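Local coordinates for putative uncharacterized protein (Dictyostelium purpureum, PDB 4R12), which is the glycosylated, putative substrate-recruiting subunit of gamma-secretase, the intramembrane protease complex that probably cleaves Notch receptors and amyloid precursor protein, at residues K212-V217 with T312-T317; S206-E211 with S540-L545; K261-A266 with R440-N445; Q198-S203 with R507-I512. One frame throughout, in Å; residues are numbered along the deposited sequence.

Interaction 1: residues K212-V217 with T312-T317. With NAG (2-acetamido-2-deoxy-beta-D-glucopyranose), chain B.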
loop_
_atom_site.group_PDB
_atom_site.type_symbol
_atom_site.label_atom_id
_atom_site.label_comp_id
_atom_site.label_asym_id
_atom_site.label_seq_id
_atom_site.Cartn_x
_atom_site.Cartn_y
_atom_site.Cartn_z
ATOM N N LYS A 212 -7.342 8.621 30.028
ATOM C CA LYS A 212 -5.921 8.465 29.759
ATOM C C LYS A 212 -5.539 9.145 28.449
ATOM O O LYS A 212 -6.369 9.305 27.559
ATOM C CB LYS A 212 -5.528 6.975 29.710
ATOM C CG LYS A 212 -5.417 6.269 31.073
ATOM C CD LYS A 212 -4.821 4.871 30.897
ATOM C CE LYS A 212 -4.799 4.070 32.197
ATOM N NZ LYS A 212 -4.092 2.763 32.007
ATOM N N GLU A 213 -4.279 9.544 28.337
ATOM C CA GLU A 213 -3.753 10.030 27.069
ATOM C C GLU A 213 -3.505 8.859 26.124
ATOM O O GLU A 213 -3.290 7.738 26.566
ATOM C CB GLU A 213 -2.463 10.822 27.297
ATOM C CG GLU A 213 -2.675 12.103 28.102
ATOM C CD GLU A 213 -1.398 12.902 28.259
ATOM O OE1 GLU A 213 -0.311 12.336 28.029
ATOM O OE2 GLU A 213 -1.482 14.101 28.605
ATOM N N ILE A 214 -3.554 9.119 24.824
ATOM C CA ILE A 214 -3.347 8.073 23.825
ATOM C C ILE A 214 -2.029 8.265 23.088
ATOM O O ILE A 214 -1.738 9.351 22.603
ATOM C CB ILE A 214 -4.494 8.043 22.789
ATOM C CG1 ILE A 214 -5.817 7.660 23.456
ATOM C CG2 ILE A 214 -4.177 7.070 21.660
ATOM C CD1 ILE A 214 -7.041 7.857 22.551
ATOM N N ILE A 215 -1.226 7.210 23.036
ATOM C CA ILE A 215 -0.067 7.155 22.156
ATOM C C ILE A 215 -0.528 6.511 20.847
ATOM O O ILE A 215 -0.991 5.381 20.845
ATOM C CB ILE A 215 1.090 6.325 22.753
ATOM C CG1 ILE A 215 1.467 6.823 24.151
ATOM C CG2 ILE A 215 2.295 6.310 21.808
ATOM C CD1 ILE A 215 1.888 8.252 24.184
ATOM N N LEU A 216 -0.419 7.243 19.745
ATOM C CA LEU A 216 -0.815 6.718 18.451
ATOM C C LEU A 216 0.421 6.255 17.680
ATOM O O LEU A 216 1.319 7.051 17.389
ATOM C CB LEU A 216 -1.569 7.774 17.650
ATOM C CG LEU A 216 -2.011 7.338 16.254
ATOM C CD1 LEU A 216 -2.947 6.127 16.345
ATOM C CD2 LEU A 216 -2.675 8.506 15.528
ATOM N N VAL A 217 0.463 4.972 17.362
ATOM C CA VAL A 217 1.563 4.413 16.584
ATOM C C VAL A 217 0.983 3.922 15.260
ATOM O O VAL A 217 0.112 3.075 15.250
ATOM C CB VAL A 217 2.250 3.259 17.330
ATOM C CG1 VAL A 217 3.386 2.684 16.496
ATOM C CG2 VAL A 217 2.746 3.728 18.702
ATOM N N THR A 312 -17.176 6.046 20.320
ATOM C CA THR A 312 -17.325 5.656 21.711
ATOM C C THR A 312 -16.047 5.851 22.532
ATOM O O THR A 312 -16.101 6.272 23.686
ATOM C CB THR A 312 -17.763 4.174 21.806
ATOM O OG1 THR A 312 -18.963 3.977 21.048
ATOM C CG2 THR A 312 -18.000 3.765 23.249
ATOM N N GLN A 313 -14.896 5.566 21.932
ATOM C CA GLN A 313 -13.666 5.423 22.705
ATOM C C GLN A 313 -12.554 6.427 22.429
ATOM O O GLN A 313 -11.681 6.639 23.286
ATOM C CB GLN A 313 -13.081 4.026 22.484
ATOM C CG GLN A 313 -14.003 2.884 22.840
ATOM C CD GLN A 313 -13.306 1.549 22.709
ATOM O OE1 GLN A 313 -12.204 1.365 23.225
ATOM N NE2 GLN A 313 -13.937 0.613 22.005
ATOM N N ILE A 314 -12.532 7.004 21.240
ATOM C CA ILE A 314 -11.379 7.807 20.869
ATOM C C ILE A 314 -11.711 9.287 20.871
ATOM O O ILE A 314 -12.582 9.769 20.145
ATOM C CB ILE A 314 -10.801 7.397 19.489
ATOM C CG1 ILE A 314 -10.296 5.950 19.547
ATOM C CG2 ILE A 314 -9.635 8.315 19.097
ATOM C CD1 ILE A 314 -9.754 5.441 18.229
ATOM N N ASN A 315 -11.049 10.028 21.742
ATOM C CA ASN A 315 -11.123 11.480 21.797
ATOM C C ASN A 315 -9.901 12.061 21.129
ATOM O O ASN A 315 -8.834 11.856 21.584
ATOM C CB ASN A 315 -11.203 11.925 23.248
ATOM C CG ASN A 315 -11.311 13.423 23.412
ATOM O OD1 ASN A 315 -10.984 14.174 22.538
ATOM N ND2 ASN A 315 -11.760 13.842 24.563
ATOM N N PHE A 316 -10.080 12.763 20.030
ATOM C CA PHE A 316 -8.975 13.295 19.280
ATOM C C PHE A 316 -7.999 14.038 20.149
ATOM O O PHE A 316 -6.832 13.873 20.032
ATOM C CB PHE A 316 -9.443 14.204 18.156
ATOM C CG PHE A 316 -8.335 14.761 17.318
ATOM C CD1 PHE A 316 -7.853 14.071 16.259
ATOM C CD2 PHE A 316 -7.797 15.982 17.584
ATOM C CE1 PHE A 316 -6.846 14.568 15.486
ATOM C CE2 PHE A 316 -6.807 16.501 16.817
ATOM C CZ PHE A 316 -6.322 15.791 15.761
ATOM N N THR A 317 -8.517 14.844 21.046
ATOM C CA THR A 317 -7.676 15.681 21.859
ATOM C C THR A 317 -6.870 14.924 22.891
ATOM O O THR A 317 -5.917 15.441 23.374
ATOM C CB THR A 317 -8.453 16.845 22.487
ATOM O OG1 THR A 317 -9.355 16.341 23.442
ATOM C CG2 THR A 317 -9.218 17.561 21.457
HETATM C C1 NAG B . -11.539 15.170 25.075
HETATM C C2 NAG B . -12.717 15.515 25.944
HETATM C C3 NAG B . -12.556 16.827 26.676
HETATM C C4 NAG B . -11.144 17.205 27.043
HETATM C C5 NAG B . -10.100 16.634 26.105
HETATM C C6 NAG B . -8.702 16.742 26.639
HETATM C C7 NAG B . -14.998 15.055 25.485
HETATM C C8 NAG B . -16.007 14.918 24.401
HETATM N N2 NAG B . -13.888 15.650 25.140
HETATM O O3 NAG B . -13.334 16.800 27.862
HETATM O O4 NAG B . -11.204 18.583 26.788
HETATM O O5 NAG B . -10.393 15.281 25.873
HETATM O O6 NAG B . -8.604 16.045 27.858
HETATM O O7 NAG B . -15.195 14.654 26.590
#
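An N-glycosylation sequon, Asn315-Phe316-Thr317, lies just after helix 309-313, and the backbone of its Asn315, with the neighbouring Ile314, meets Ile214 near the start of strand 214-220. The touch is apolar and light: Ile214 CD1 comes to 4.3 Å from Ile314 CG2, and the same methyl is 4.5 Å from Asn315 O. Only 81 Å² is buried, with no hydrogen bond across. Within the sequon, CG of Asn315 stands anti to its own backbone N (chi1 -179°), which lets OD1 accept from Thr317 N at 3.0 Å; the donor lies above the carbonyl plane, and the pairing forms an Asx turn. The amide nitrogen, ND2, is covalently joined to NAG C1 at 1.4 Å, so the carboxamide is anchored on both branches. Ile314 also packs on Phe281 and Leu285 of helix 276-287, while Ile214 leans on Val264 of strand 262-268, which runs parallel beside strand 214-220 within the aminopeptidase-like large lobe.

Interaction 2: residues S206-E211 with S540-L545. With NAG (2-acetamido-2-deoxy-beta-D-glucopyranose), chain B.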
loop_
_atom_site.group_PDB
_atom_site.type_symbol
_atom_site.label_atom_id
_atom_site.label_comp_id
_atom_site.label_asym_id
_atom_site.label_seq_id
_atom_site.Cartn_x
_atom_site.Cartn_y
_atom_site.Cartn_z
ATOM N N SER A 206 -9.581 -3.551 26.393
ATOM C CA SER A 206 -10.894 -4.002 25.938
ATOM C C SER A 206 -11.791 -2.787 25.713
ATOM O O SER A 206 -12.651 -2.765 24.833
ATOM C CB SER A 206 -11.520 -4.968 26.953
ATOM O OG SER A 206 -11.851 -4.313 28.166
ATOM N N LYS A 207 -11.568 -1.756 26.513
ATOM C CA LYS A 207 -12.191 -0.475 26.256
ATOM C C LYS A 207 -11.200 0.615 26.650
ATOM O O LYS A 207 -10.573 0.547 27.710
ATOM C CB LYS A 207 -13.517 -0.349 27.019
ATOM C CG LYS A 207 -14.241 0.984 26.827
ATOM C CD LYS A 207 -15.490 1.050 27.699
ATOM C CE LYS A 207 -15.986 2.481 27.890
ATOM N NZ LYS A 207 -16.585 3.038 26.649
ATOM N N ILE A 208 -11.021 1.590 25.773
ATOM C CA ILE A 208 -10.069 2.659 26.039
ATOM C C ILE A 208 -10.586 3.531 27.185
ATOM O O ILE A 208 -11.757 3.917 27.210
ATOM C CB ILE A 208 -9.806 3.504 24.770
ATOM C CG1 ILE A 208 -8.937 2.712 23.781
ATOM C CG2 ILE A 208 -9.124 4.824 25.119
ATOM C CD1 ILE A 208 -8.897 3.309 22.384
ATOM N N ASP A 209 -9.709 3.784 28.155
ATOM C CA ASP A 209 -10.006 4.654 29.294
ATOM C C ASP A 209 -10.041 6.099 28.813
ATOM O O ASP A 209 -9.003 6.653 28.446
ATOM C CB ASP A 209 -8.941 4.451 30.384
ATOM C CG ASP A 209 -9.203 5.263 31.652
ATOM O OD1 ASP A 209 -10.121 6.111 31.678
ATOM O OD2 ASP A 209 -8.458 5.054 32.629
ATOM N N LYS A 210 -11.212 6.732 28.808
ATOM C CA LYS A 210 -11.279 8.055 28.189
ATOM C C LYS A 210 -10.608 9.145 29.032
ATOM O O LYS A 210 -10.568 10.298 28.629
ATOM C CB LYS A 210 -12.726 8.448 27.861
ATOM C CG LYS A 210 -12.863 8.945 26.403
ATOM C CD LYS A 210 -14.307 9.224 25.949
ATOM C CE LYS A 210 -14.684 10.694 26.143
ATOM N NZ LYS A 210 -15.408 11.268 24.971
ATOM N N GLU A 211 -10.054 8.772 30.181
ATOM C CA GLU A 211 -9.293 9.705 31.010
ATOM C C GLU A 211 -7.788 9.652 30.734
ATOM O O GLU A 211 -7.037 10.526 31.176
ATOM C CB GLU A 211 -9.538 9.422 32.489
ATOM C CG GLU A 211 -10.961 9.677 32.943
ATOM C CD GLU A 211 -11.169 9.316 34.400
ATOM O OE1 GLU A 211 -10.315 8.591 34.964
ATOM O OE2 GLU A 211 -12.182 9.758 34.985
ATOM N N SER A 540 -12.698 -11.995 21.164
ATOM C CA SER A 540 -12.978 -10.598 21.459
ATOM C C SER A 540 -11.697 -9.782 21.368
ATOM O O SER A 540 -10.684 -10.146 21.953
ATOM C CB SER A 540 -13.601 -10.464 22.844
ATOM O OG SER A 540 -14.840 -11.150 22.898
ATOM N N SER A 541 -11.761 -8.685 20.629
ATOM C CA SER A 541 -10.619 -7.777 20.462
ATOM C C SER A 541 -11.104 -6.373 20.147
ATOM O O SER A 541 -12.056 -6.199 19.385
ATOM C CB SER A 541 -9.697 -8.265 19.338
ATOM O OG SER A 541 -8.599 -7.385 19.143
ATOM N N ASN A 542 -10.421 -5.378 20.707
ATOM C CA ASN A 542 -10.705 -3.968 20.441
ATOM C C ASN A 542 -10.018 -3.511 19.151
ATOM O O ASN A 542 -9.180 -2.602 19.153
ATOM C CB ASN A 542 -10.262 -3.109 21.633
ATOM C CG ASN A 542 -10.932 -1.753 21.662
ATOM O OD1 ASN A 542 -11.888 -1.504 20.935
ATOM N ND2 ASN A 542 -10.432 -0.870 22.510
ATOM N N THR A 543 -10.397 -4.159 18.053
ATOM C CA THR A 543 -9.798 -3.949 16.734
ATOM C C THR A 543 -10.908 -3.668 15.735
ATOM O O THR A 543 -11.931 -4.350 15.745
ATOM C CB THR A 543 -8.995 -5.189 16.293
ATOM O OG1 THR A 543 -7.931 -5.417 17.225
ATOM C CG2 THR A 543 -8.415 -5.023 14.877
ATOM N N HIS A 544 -10.716 -2.677 14.870
ATOM C CA HIS A 544 -11.832 -2.118 14.107
ATOM C C HIS A 544 -11.430 -1.652 12.718
ATOM O O HIS A 544 -10.362 -1.063 12.531
ATOM C CB HIS A 544 -12.454 -0.945 14.885
ATOM C CG HIS A 544 -12.781 -1.290 16.306
ATOM N ND1 HIS A 544 -13.911 -1.996 16.658
ATOM C CD2 HIS A 544 -12.092 -1.082 17.453
ATOM C CE1 HIS A 544 -13.921 -2.184 17.967
ATOM N NE2 HIS A 544 -12.828 -1.636 18.474
ATOM N N LEU A 545 -12.293 -1.926 11.749
ATOM C CA LEU A 545 -12.152 -1.352 10.422
ATOM C C LEU A 545 -12.663 0.085 10.386
ATOM O O LEU A 545 -13.598 0.428 11.109
ATOM C CB LEU A 545 -12.930 -2.184 9.399
ATOM C CG LEU A 545 -12.519 -3.649 9.236
ATOM C CD1 LEU A 545 -13.585 -4.397 8.441
ATOM C CD2 LEU A 545 -11.180 -3.738 8.530
HETATM C C1 NAG B . -11.539 15.170 25.075
HETATM C C2 NAG B . -12.717 15.515 25.944
HETATM C C3 NAG B . -12.556 16.827 26.676
HETATM C C4 NAG B . -11.144 17.205 27.043
HETATM C C5 NAG B . -10.100 16.634 26.105
HETATM C C6 NAG B . -8.702 16.742 26.639
HETATM C C7 NAG B . -14.998 15.055 25.485
HETATM C C8 NAG B . -16.007 14.918 24.401
HETATM N N2 NAG B . -13.888 15.650 25.140
HETATM O O3 NAG B . -13.334 16.800 27.862
HETATM O O4 NAG B . -11.204 18.583 26.788
HETATM O O5 NAG B . -10.393 15.281 25.873
HETATM O O6 NAG B . -8.604 16.045 27.858
HETATM O O7 NAG B . -15.195 14.654 26.590
#
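Van der Waals contact alone joins Asn542 to the loop 206-211. Its carboxamide nitrogen ND2 stands 3.7 Å from Ser206 O, a pair that does not qualify as a hydrogen bond, and 4.1 Å from Ile208 CG1, whose side chain crosses that of Asn542 at about a right angle. At the outer end of the loop, Lys210 NZ rests 3.7 Å from C8 of the NAG acetyl group, again mere packing.

The hydrogen bonds lie within each segment or lead beyond both. His544 NE2 donates to Asn542 OD1 at 2.6 Å, nearly straight at 169°; the acceptor sits in the imidazole plane, while the donor is tilted 25° from the carbonyl plane. ND2 of the same amide bonds to Ser205 O and to Gln313 OE1. In the loop, Glu211 N reaches Asp209 OD1 at 3.1 Å, closing an Asx turn.

A leucine here would probably leave His544 NE2 and Ser205 O without these mates and cost Gln313 OE1 one of its donors. With ND1 bonded to the carboxylate of Asp307 and NE2 donating, the imidazole may carry a positive charge. OD1 braces His544 within strand 542-548, while ND2 ties the strand to the loop after strand 192-203 and to helix 309-313.

Interaction 3: residues K261-A266 with R440-N445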
loop_
_atom_site.group_PDB
_atom_site.type_symbol
_atom_site.label_atom_id
_atom_site.label_comp_id
_atom_site.label_asym_id
_atom_site.label_seq_id
_atom_site.Cartn_x
_atom_site.Cartn_y
_atom_site.Cartn_z
ATOM N N LYS A 261 -0.644 5.118 29.998
ATOM C CA LYS A 261 -1.239 5.695 28.797
ATOM C C LYS A 261 -1.817 4.599 27.919
ATOM O O LYS A 261 -1.388 3.449 27.988
ATOM C CB LYS A 261 -0.208 6.504 28.016
ATOM C CG LYS A 261 0.330 7.733 28.780
ATOM C CD LYS A 261 1.111 8.653 27.859
ATOM C CE LYS A 261 1.701 9.836 28.621
ATOM N NZ LYS A 261 2.478 10.696 27.690
ATOM N N GLU A 262 -2.800 4.951 27.101
ATOM C CA GLU A 262 -3.335 4.003 26.136
ATOM C C GLU A 262 -2.452 4.002 24.899
ATOM O O GLU A 262 -1.901 5.042 24.525
ATOM C CB GLU A 262 -4.774 4.364 25.759
ATOM C CG GLU A 262 -5.754 4.313 26.909
ATOM C CD GLU A 262 -6.188 2.902 27.267
ATOM O OE1 GLU A 262 -5.727 1.929 26.627
ATOM O OE2 GLU A 262 -7.008 2.769 28.195
ATOM N N VAL A 263 -2.298 2.847 24.268
ATOM C CA VAL A 263 -1.627 2.806 22.980
ATOM C C VAL A 263 -2.616 2.333 21.929
ATOM O O VAL A 263 -3.281 1.306 22.101
ATOM C CB VAL A 263 -0.380 1.888 22.990
ATOM C CG1 VAL A 263 0.251 1.851 21.609
ATOM C CG2 VAL A 263 0.641 2.395 24.006
ATOM N N VAL A 264 -2.723 3.104 20.853
ATOM C CA VAL A 264 -3.541 2.740 19.706
ATOM C C VAL A 264 -2.640 2.534 18.490
ATOM O O VAL A 264 -1.831 3.394 18.154
ATOM C CB VAL A 264 -4.604 3.818 19.392
ATOM C CG1 VAL A 264 -5.257 3.555 18.038
ATOM C CG2 VAL A 264 -5.654 3.859 20.486
ATOM N N PHE A 265 -2.777 1.380 17.847
ATOM C CA PHE A 265 -2.015 1.089 16.641
ATOM C C PHE A 265 -2.919 1.323 15.452
ATOM O O PHE A 265 -4.057 0.837 15.438
ATOM C CB PHE A 265 -1.496 -0.358 16.650
ATOM C CG PHE A 265 -0.729 -0.719 17.897
ATOM C CD1 PHE A 265 0.629 -0.442 17.998
ATOM C CD2 PHE A 265 -1.365 -1.324 18.965
ATOM C CE1 PHE A 265 1.338 -0.768 19.141
ATOM C CE2 PHE A 265 -0.662 -1.658 20.117
ATOM C CZ PHE A 265 0.692 -1.374 20.199
ATOM N N ALA A 266 -2.450 2.056 14.450
ATOM C CA ALA A 266 -3.303 2.290 13.279
ATOM C C ALA A 266 -2.597 1.950 11.972
ATOM O O ALA A 266 -1.456 2.365 11.736
ATOM C CB ALA A 266 -3.809 3.759 13.253
ATOM N N ARG A 440 8.236 1.845 27.000
ATOM C CA ARG A 440 8.748 2.892 27.883
ATOM C C ARG A 440 7.869 4.141 27.862
ATOM O O ARG A 440 7.513 4.658 28.928
ATOM C CB ARG A 440 10.192 3.243 27.519
ATOM C CG ARG A 440 11.181 2.148 27.908
ATOM C CD ARG A 440 12.621 2.658 27.895
ATOM N NE ARG A 440 12.792 3.810 28.782
ATOM C CZ ARG A 440 13.828 4.649 28.746
ATOM N NH1 ARG A 440 14.809 4.484 27.862
ATOM N NH2 ARG A 440 13.878 5.666 29.598
ATOM N N ILE A 441 7.492 4.634 26.683
ATOM C CA ILE A 441 6.707 5.868 26.685
ATOM C C ILE A 441 5.258 5.611 27.093
ATOM O O ILE A 441 4.529 6.554 27.402
ATOM C CB ILE A 441 6.714 6.604 25.319
ATOM C CG1 ILE A 441 6.032 5.775 24.238
ATOM C CG2 ILE A 441 8.133 7.015 24.918
ATOM C CD1 ILE A 441 5.821 6.554 22.965
ATOM N N ALA A 442 4.834 4.349 27.104
ATOM C CA ALA A 442 3.503 4.027 27.621
ATOM C C ALA A 442 3.538 3.919 29.148
ATOM O O ALA A 442 2.501 3.734 29.790
ATOM C CB ALA A 442 2.965 2.724 27.005
ATOM N N GLY A 443 4.733 4.025 29.722
ATOM C CA GLY A 443 4.886 4.003 31.170
ATOM C C GLY A 443 5.370 2.690 31.764
ATOM O O GLY A 443 5.363 2.518 32.984
ATOM N N GLY A 444 5.803 1.762 30.917
ATOM C CA GLY A 444 6.258 0.470 31.397
ATOM C C GLY A 444 7.763 0.400 31.562
ATOM O O GLY A 444 8.473 1.330 31.190
ATOM N N ASN A 445 8.251 -0.700 32.128
ATOM C CA ASN A 445 9.683 -0.969 32.148
ATOM C C ASN A 445 9.961 -2.447 31.876
ATOM O O ASN A 445 10.881 -3.041 32.444
ATOM C CB ASN A 445 10.304 -0.555 33.482
ATOM C CG ASN A 445 11.826 -0.573 33.446
ATOM O OD1 ASN A 445 12.440 -0.127 32.474
ATOM N ND2 ASN A 445 12.436 -1.116 34.490
HETATM O O HOH W 1 4.867 9.313 27.208
#
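Lys261 holds CG anti to its carbonyl carbon (chi1 -64°) and is extended from there on, which carries its aliphatic chain past the carbonyl of Ile441, with CD 4.0 Å from Ile441 O. Val263, two residues along, has CG1 anti to the backbone N, and this turns CG2 toward Ala442, 3.8 Å from its CB. The other methyl, CG1, instead lies over one face of the Phe265 ring, 3.5 Å above its plane and displaced toward the rim.

The polar links are two. Lys261 N donates to Ala442 O at 3.4 Å, a weak bond with an N-H...O angle of 147°. One water spans the remaining distance, accepting from Lys261 NZ at 2.8 Å and donating to Ile441 O at 2.8 Å. The ammonium also has a long, weak ion pair with Glu213. Since Ile441 O, which NZ reaches through the water, lies near the C-terminal end of helix 427-441, the lysine charge is likely to suit the partial negative charge there.

Gly443 takes a positive phi (102°), at which a side chain would collide with Ala442 O. Its N bonds back to Arg440 O at 3.0 Å, one of the two backbone bonds into the last turn that, with the positive phi, make a Schellman motif: the chain leaves the helix with its end resting on the start of strand 262-268, a helix-against-sheet join of an alpha/beta fold.

Interaction 4: residues Q198-S203 with R507-I512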
loop_
_atom_site.group_PDB
_atom_site.type_symbol
_atom_site.label_atom_id
_atom_site.label_comp_id
_atom_site.label_asym_id
_atom_site.label_seq_id
_atom_site.Cartn_x
_atom_site.Cartn_y
_atom_site.Cartn_z
ATOM N N GLN A 198 -10.411 0.012 3.424
ATOM C CA GLN A 198 -10.559 0.030 4.866
ATOM C C GLN A 198 -9.213 0.124 5.591
ATOM O O GLN A 198 -8.284 -0.637 5.288
ATOM C CB GLN A 198 -11.297 -1.230 5.342
ATOM C CG GLN A 198 -12.721 -1.384 4.795
ATOM C CD GLN A 198 -13.680 -0.322 5.334
ATOM O OE1 GLN A 198 -13.753 -0.086 6.541
ATOM N NE2 GLN A 198 -14.415 0.321 4.436
ATOM N N SER A 199 -9.119 1.062 6.533
ATOM C CA SER A 199 -8.003 1.117 7.479
ATOM C C SER A 199 -8.339 0.223 8.655
ATOM O O SER A 199 -9.482 -0.206 8.793
ATOM C CB SER A 199 -7.740 2.547 7.959
ATOM O OG SER A 199 -7.540 3.444 6.874
ATOM N N ILE A 200 -7.350 -0.061 9.508
ATOM C CA ILE A 200 -7.581 -0.875 10.700
ATOM C C ILE A 200 -6.865 -0.268 11.904
ATOM O O ILE A 200 -5.690 0.109 11.810
ATOM C CB ILE A 200 -7.090 -2.343 10.541
ATOM C CG1 ILE A 200 -7.497 -2.955 9.195
ATOM C CG2 ILE A 200 -7.642 -3.241 11.662
ATOM C CD1 ILE A 200 -6.395 -2.909 8.134
ATOM N N TRP A 201 -7.570 -0.151 13.029
ATOM C CA TRP A 201 -6.910 0.292 14.259
ATOM C C TRP A 201 -7.208 -0.657 15.409
ATOM O O TRP A 201 -8.167 -1.445 15.366
ATOM C CB TRP A 201 -7.310 1.736 14.629
ATOM C CG TRP A 201 -8.760 1.947 14.951
ATOM C CD1 TRP A 201 -9.763 2.231 14.069
ATOM C CD2 TRP A 201 -9.365 1.925 16.250
ATOM N NE1 TRP A 201 -10.958 2.368 14.734
ATOM C CE2 TRP A 201 -10.741 2.179 16.072
ATOM C CE3 TRP A 201 -8.885 1.683 17.543
ATOM C CZ2 TRP A 201 -11.639 2.211 17.140
ATOM C CZ3 TRP A 201 -9.781 1.716 18.600
ATOM C CH2 TRP A 201 -11.139 1.988 18.391
ATOM N N SER A 202 -6.380 -0.586 16.443
ATOM C CA SER A 202 -6.432 -1.587 17.495
ATOM C C SER A 202 -5.828 -1.071 18.778
ATOM O O SER A 202 -4.893 -0.273 18.756
ATOM C CB SER A 202 -5.694 -2.856 17.062
ATOM O OG SER A 202 -5.734 -3.842 18.083
ATOM N N SER A 203 -6.366 -1.567 19.890
ATOM C CA SER A 203 -5.813 -1.341 21.214
ATOM C C SER A 203 -5.879 -2.654 22.000
ATOM O O SER A 203 -6.808 -3.432 21.810
ATOM C CB SER A 203 -6.584 -0.235 21.935
ATOM O OG SER A 203 -6.248 -0.207 23.311
ATOM N N ARG A 507 -7.759 -9.544 10.233
ATOM C CA ARG A 507 -7.989 -10.749 11.036
ATOM C C ARG A 507 -6.765 -11.110 11.886
ATOM O O ARG A 507 -6.904 -11.604 13.017
ATOM C CB ARG A 507 -8.369 -11.919 10.142
ATOM C CG ARG A 507 -9.631 -11.733 9.299
ATOM C CD ARG A 507 -10.889 -12.220 9.988
ATOM N NE ARG A 507 -10.845 -13.648 10.314
ATOM C CZ ARG A 507 -11.771 -14.262 11.046
ATOM N NH1 ARG A 507 -12.797 -13.565 11.518
ATOM N NH2 ARG A 507 -11.675 -15.566 11.311
ATOM N N LEU A 508 -5.572 -10.855 11.359
ATOM C CA LEU A 508 -4.349 -11.122 12.106
ATOM C C LEU A 508 -4.187 -10.144 13.284
ATOM O O LEU A 508 -3.920 -10.563 14.410
ATOM C CB LEU A 508 -3.131 -11.059 11.172
ATOM C CG LEU A 508 -1.767 -11.290 11.820
ATOM C CD1 LEU A 508 -1.688 -12.713 12.435
ATOM C CD2 LEU A 508 -0.634 -11.048 10.804
ATOM N N LEU A 509 -4.374 -8.851 13.027
ATOM C CA LEU A 509 -4.275 -7.827 14.075
ATOM C C LEU A 509 -5.323 -8.068 15.163
ATOM O O LEU A 509 -5.027 -7.975 16.350
ATOM C CB LEU A 509 -4.455 -6.418 13.488
ATOM C CG LEU A 509 -4.381 -5.215 14.444
ATOM C CD1 LEU A 509 -3.056 -5.208 15.186
ATOM C CD2 LEU A 509 -4.555 -3.903 13.693
ATOM N N TYR A 510 -6.551 -8.348 14.733
ATOM C CA TYR A 510 -7.645 -8.659 15.652
ATOM C C TYR A 510 -7.244 -9.819 16.573
ATOM O O TYR A 510 -7.406 -9.749 17.791
ATOM C CB TYR A 510 -8.915 -9.005 14.862
ATOM C CG TYR A 510 -10.178 -9.128 15.697
ATOM C CD1 TYR A 510 -10.444 -10.281 16.443
ATOM C CD2 TYR A 510 -11.114 -8.091 15.737
ATOM C CE1 TYR A 510 -11.599 -10.389 17.211
ATOM C CE2 TYR A 510 -12.271 -8.191 16.503
ATOM C CZ TYR A 510 -12.510 -9.342 17.234
ATOM O OH TYR A 510 -13.655 -9.449 17.994
ATOM N N SER A 511 -6.697 -10.879 15.985
ATOM C CA SER A 511 -6.319 -12.057 16.749
ATOM C C SER A 511 -5.170 -11.790 17.730
ATOM O O SER A 511 -5.232 -12.214 18.886
ATOM C CB SER A 511 -5.934 -13.197 15.794
ATOM O OG SER A 511 -5.500 -14.321 16.530
ATOM N N ILE A 512 -4.130 -11.085 17.280
ATOM C CA ILE A 512 -2.951 -10.892 18.127
ATOM C C ILE A 512 -3.290 -10.065 19.363
ATOM O O ILE A 512 -2.714 -10.243 20.436
ATOM C CB ILE A 512 -1.822 -10.189 17.359
ATOM C CG1 ILE A 512 -1.200 -11.134 16.343
ATOM C CG2 ILE A 512 -0.727 -9.711 18.309
ATOM C CD1 ILE A 512 -0.282 -10.330 15.392
#
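Neither aromatic ring takes part where Leu509 meets Ile200 and Ser202: the bond from CA to CB of Trp201 points away from the helix, and its indole packs on Val264 and Ile314, while the Tyr510 ring lies beside the contact, against Thr543, its OH bonded to Val539 O. What remains is aliphatic helix-on-sheet packing of an alpha/beta fold, helix 500-512 packed against strand 192-203, on one side of the sheet it belongs to. Ile200 and Ser202, two apart on the strand, both point toward the helix, as alternate residues of a strand do, and Leu509 fits against both.

CG of Leu509 stands anti to the backbone N (chi1 -180°), projecting the branched end at the strand. Methyl CD2 does most of the touching, 3.8 Å from Ile200 CG2 and 3.7 Å from Ser202 CB; CD1 is 4.0 Å from the same CB. The leucine and isoleucine side chains run past one another in opposite directions. Around them, Ile248 of helix 234-252 and Phe267 of strand 262-268 also touch Leu509, so two further elements of the fold also border it.

With only an alanine here, the space beside Ile200 CG2 and Ser202 CB is likely to be left unfilled, since CD2, which meets both, and CD1, which meets Ser202, would be gone. The hydroxyl of Ser202 is placed anti to its backbone N, 4.1 Å from Leu509 CG, and finds its polar partner in Thr543 OG1.

In the fold
The four contacts lie on one side of the chain's centre, their own centres 10 to 17 Å apart, and are tied by strand pairing. Strand 214-220 of interaction 1 joins strand 262-268 of interaction 3 through Ile215 N to Glu262 O (2.7 Å); that strand joins 192-203 of interaction 4 through Phe265 N to Ser202 O (2.8 Å); and 192-203 pairs with 542-548 of interaction 2, His544 N to Trp201 O being 2.9 Å. Interactions 1 and 2 also meet directly, Gln313 OE1 lying 2.8 Å from Ile208 N, and both touch the sugar on Asn315. The calcium ion is more distant, about 14 Å from the Asn542 side chain.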